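Local structure of 6-phosphogluconate dehydrogenase (Pseudomonas syringae, 5U5G) at residues N177-S181 and R239-L243. The protein probably reduces 2-oxopropylphosphonate with NADPH in a late step of fosfomycin biosynthesis. Numbering follows the deposited sequence.
Sequences NLAES and RCKDL. With 7VD ((2-oxopropyl)phosphonic acid), chain F; NAP (NADP nicotinamide-adenine-dinucleotide phosphate), chain E.
Glu-180 OE1 meets the guanidinium of Arg-239 at its edge, 5° out of plane, in a salt bridge that uses the anti lone pair of the oxygen. Arg-239 NH2 lies 2.5 Å from Glu-180 OE1, and the N-H...O angle is 170°. The two flat groups are nevertheless twisted 70° apart. Bends at chi2 and chi3 bring the guanidinium across to helix 168-196, where Arg-239 NE makes a weak 3.2 Å bond to Ser-181 OG and NH2 another weak one to Asn-177 O. That carbonyl also accepts Ser-181 N and OG, from opposite faces of its plane. Both helices belong to the all-helical C-terminal part of a 3-hydroxyisobutyrate dehydrogenase-like fold and line the phosphonate pocket; C8 of 2-oxopropylphosphonate lies over the guanidinium face opposite Ser-181 N. NH1 is hydrogen-bonded to Tyr-217 OH, which also bonds 2-oxopropylphosphonate, and to Gln-279 OE1. On the apolar flank, Leu-243 CD1 packs 3.6 Å from Ser-181 OG and also touches Leu-178 CD2, with Phe-266 of helix 257-273 touching both Ser-181 and Leu-243. Asn-177 ND2 donates to O7, the ketone oxygen of 2-oxopropylphosphonate (2.9 Å), and more weakly to Asp-242 OD2. Toward the cofactor, Lys-241 NZ bridges Asp-242 OD1 to the NADP ribose at O2D.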
loop_
_atom_site.group_PDB
_atom_site.type_symbol
_atom_site.label_atom_id
_atom_site.label_comp_id
_atom_site.label_asym_id
_atom_site.label_seq_id
_atom_site.Cartn_x
_atom_site.Cartn_y
_atom_site.Cartn_z
ATOM N N ASN A 177 0.231 1.904 11.593
ATOM C CA ASN A 177 1.430 1.076 11.581
ATOM C C ASN A 177 1.114 -0.409 11.535
ATOM O O ASN A 177 1.923 -1.188 11.022
ATOM C CB ASN A 177 2.295 1.401 12.794
ATOM C CG ASN A 177 3.130 2.630 12.573
ATOM O OD1 ASN A 177 2.695 3.570 11.896
ATOM N ND2 ASN A 177 4.345 2.623 13.105
ATOM N N LEU A 178 -0.037 -0.817 12.073
ATOM C CA LEU A 178 -0.519 -2.174 11.845
ATOM C C LEU A 178 -0.686 -2.445 10.357
ATOM O O LEU A 178 -0.364 -3.540 9.878
ATOM C CB LEU A 178 -1.849 -2.383 12.560
ATOM C CG LEU A 178 -2.174 -3.703 13.260
ATOM C CD1 LEU A 178 -3.691 -3.899 13.341
ATOM C CD2 LEU A 178 -1.474 -4.928 12.715
ATOM N N ALA A 179 -1.222 -1.470 9.613
ATOM C CA ALA A 179 -1.378 -1.639 8.164
ATOM C C ALA A 179 -0.026 -1.658 7.457
ATOM O O ALA A 179 0.167 -2.410 6.493
ATOM C CB ALA A 179 -2.265 -0.530 7.594
ATOM N N GLU A 180 0.918 -0.828 7.920
ATOM C CA GLU A 180 2.296 -0.911 7.439
ATOM C C GLU A 180 2.822 -2.328 7.566
ATOM O O GLU A 180 3.395 -2.886 6.622
ATOM C CB GLU A 180 3.200 0.022 8.253
ATOM C CG GLU A 180 2.858 1.489 8.162
ATOM C CD GLU A 180 3.848 2.361 8.920
ATOM O OE1 GLU A 180 4.576 1.818 9.773
ATOM O OE2 GLU A 180 3.884 3.591 8.661
ATOM N N SER A 181 2.652 -2.906 8.756
ATOM C CA SER A 181 3.226 -4.208 9.064
ATOM C C SER A 181 2.645 -5.283 8.160
ATOM O O SER A 181 3.373 -6.154 7.667
ATOM C CB SER A 181 2.981 -4.542 10.537
ATOM O OG SER A 181 3.364 -3.457 11.374
ATOM N N ARG A 239 9.432 -1.627 15.419
ATOM C CA ARG A 239 8.282 -2.234 14.757
ATOM C C ARG A 239 7.466 -3.067 15.737
ATOM O O ARG A 239 6.234 -2.950 15.795
ATOM C CB ARG A 239 8.759 -3.096 13.579
ATOM C CG ARG A 239 7.634 -3.711 12.739
ATOM C CD ARG A 239 7.434 -2.905 11.457
ATOM N NE ARG A 239 6.255 -2.075 11.573
ATOM C CZ ARG A 239 6.054 -0.918 10.949
ATOM N NH1 ARG A 239 6.973 -0.389 10.151
ATOM N NH2 ARG A 239 4.913 -0.273 11.157
ATOM N N CYS A 240 8.144 -3.902 16.534
ATOM C CA CYS A 240 7.446 -4.785 17.475
ATOM C C CYS A 240 6.846 -4.020 18.654
ATOM O O CYS A 240 5.809 -4.434 19.192
ATOM C CB CYS A 240 8.397 -5.884 17.971
ATOM S SG CYS A 240 8.711 -7.191 16.723
ATOM N N LYS A 241 7.471 -2.913 19.069
ATOM C CA LYS A 241 6.838 -2.039 20.051
ATOM C C LYS A 241 5.458 -1.602 19.570
ATOM O O LYS A 241 4.474 -1.662 20.320
ATOM C CB LYS A 241 7.728 -0.822 20.338
ATOM C CG LYS A 241 6.968 0.356 20.969
ATOM C CD LYS A 241 7.858 1.559 21.270
ATOM C CE LYS A 241 8.331 2.289 19.998
ATOM N NZ LYS A 241 7.263 3.035 19.273
ATOM N N ASP A 242 5.358 -1.178 18.304
ATOM C CA ASP A 242 4.079 -0.691 17.798
ATOM C C ASP A 242 3.079 -1.832 17.620
ATOM O O ASP A 242 1.889 -1.667 17.909
ATOM C CB ASP A 242 4.289 0.082 16.491
ATOM C CG ASP A 242 5.076 1.370 16.698
ATOM O OD1 ASP A 242 5.269 1.765 17.876
ATOM O OD2 ASP A 242 5.511 1.985 15.693
ATOM N N LEU A 243 3.546 -3.002 17.173
ATOM C CA LEU A 243 2.664 -4.165 17.060
ATOM C C LEU A 243 2.101 -4.559 18.422
ATOM O O LEU A 243 0.945 -4.993 18.534
ATOM C CB LEU A 243 3.433 -5.340 16.452
ATOM C CG LEU A 243 3.256 -5.763 14.983
ATOM C CD1 LEU A 243 2.055 -5.113 14.288
ATOM C CD2 LEU A 243 4.538 -5.623 14.177
HETATM P P1 7VD F . 6.852 5.071 9.453
HETATM C C1 7VD F . 7.878 4.091 10.584
HETATM O O2 7VD F . 5.406 5.196 9.872
HETATM O O3 7VD F . 7.436 6.442 9.210
HETATM O O4 7VD F . 6.968 4.229 8.205
HETATM C C6 7VD F . 7.260 3.730 11.911
HETATM O O7 7VD F . 6.510 4.507 12.500
HETATM C C8 7VD F . 7.620 2.372 12.451
HETATM P PA NAP E . 15.849 4.359 17.950
HETATM O O1A NAP E . 15.884 3.003 18.554
HETATM O O2A NAP E . 16.632 4.671 16.699
HETATM O O5B NAP E . 16.247 5.493 19.095
HETATM C C5B NAP E . 15.455 5.239 20.230
HETATM C C4B NAP E . 15.589 6.476 21.144
HETATM O O4B NAP E . 14.936 6.270 22.396
HETATM C C3B NAP E . 17.110 6.778 21.396
HETATM O O3B NAP E . 17.284 8.155 21.525
HETATM C C2B NAP E . 17.300 6.131 22.782
HETATM O O2B NAP E . 18.259 6.681 23.545
HETATM C C1B NAP E . 15.899 6.516 23.405
HETATM N N9A NAP E . 15.653 5.664 24.552
HETATM C C8A NAP E . 15.172 4.339 24.594
HETATM N N7A NAP E . 15.100 3.840 25.858
HETATM C C5A NAP E . 15.568 4.895 26.655
HETATM C C6A NAP E . 15.749 5.023 28.043
HETATM N N6A NAP E . 15.437 3.991 28.893
HETATM N N1A NAP E . 16.236 6.166 28.590
HETATM C C2A NAP E . 16.532 7.169 27.706
HETATM N N3A NAP E . 16.410 7.200 26.371
HETATM C C4A NAP E . 15.918 6.031 25.858
HETATM O O3 NAP E . 14.232 4.451 17.676
HETATM P PN NAP E . 13.812 5.380 16.443
HETATM O O1N NAP E . 14.438 6.719 16.474
HETATM O O2N NAP E . 13.565 4.607 15.167
HETATM O O5D NAP E . 12.153 5.731 16.854
HETATM C C5D NAP E . 12.055 6.694 17.806
HETATM C C4D NAP E . 10.582 7.043 17.917
HETATM O O4D NAP E . 10.086 7.500 16.632
HETATM C C3D NAP E . 9.761 5.736 18.280
HETATM O O3D NAP E . 8.718 6.091 19.143
HETATM C C2D NAP E . 9.228 5.282 16.939
HETATM O O2D NAP E . 8.004 4.601 17.026
HETATM C C1D NAP E . 8.993 6.671 16.260
HETATM N N1N NAP E . 9.001 6.562 14.814
HETATM C C2N NAP E . 10.105 6.012 14.110
HETATM C C3N NAP E . 10.081 6.015 12.731
HETATM C C7N NAP E . 11.215 5.485 11.969
HETATM O O7N NAP E . 11.257 5.507 10.737
HETATM N N7N NAP E . 12.318 4.985 12.638
HETATM C C4N NAP E . 8.938 6.614 11.954
HETATM C C5N NAP E . 7.852 7.131 12.788
HETATM C C6N NAP E . 7.898 7.081 14.118
HETATM P P2B NAP E . 19.960 6.024 23.253
HETATM O O1X NAP E . 20.246 6.714 21.956
HETATM O O2X NAP E . 20.717 6.528 24.486
HETATM O O3X NAP E . 19.649 4.548 23.199
#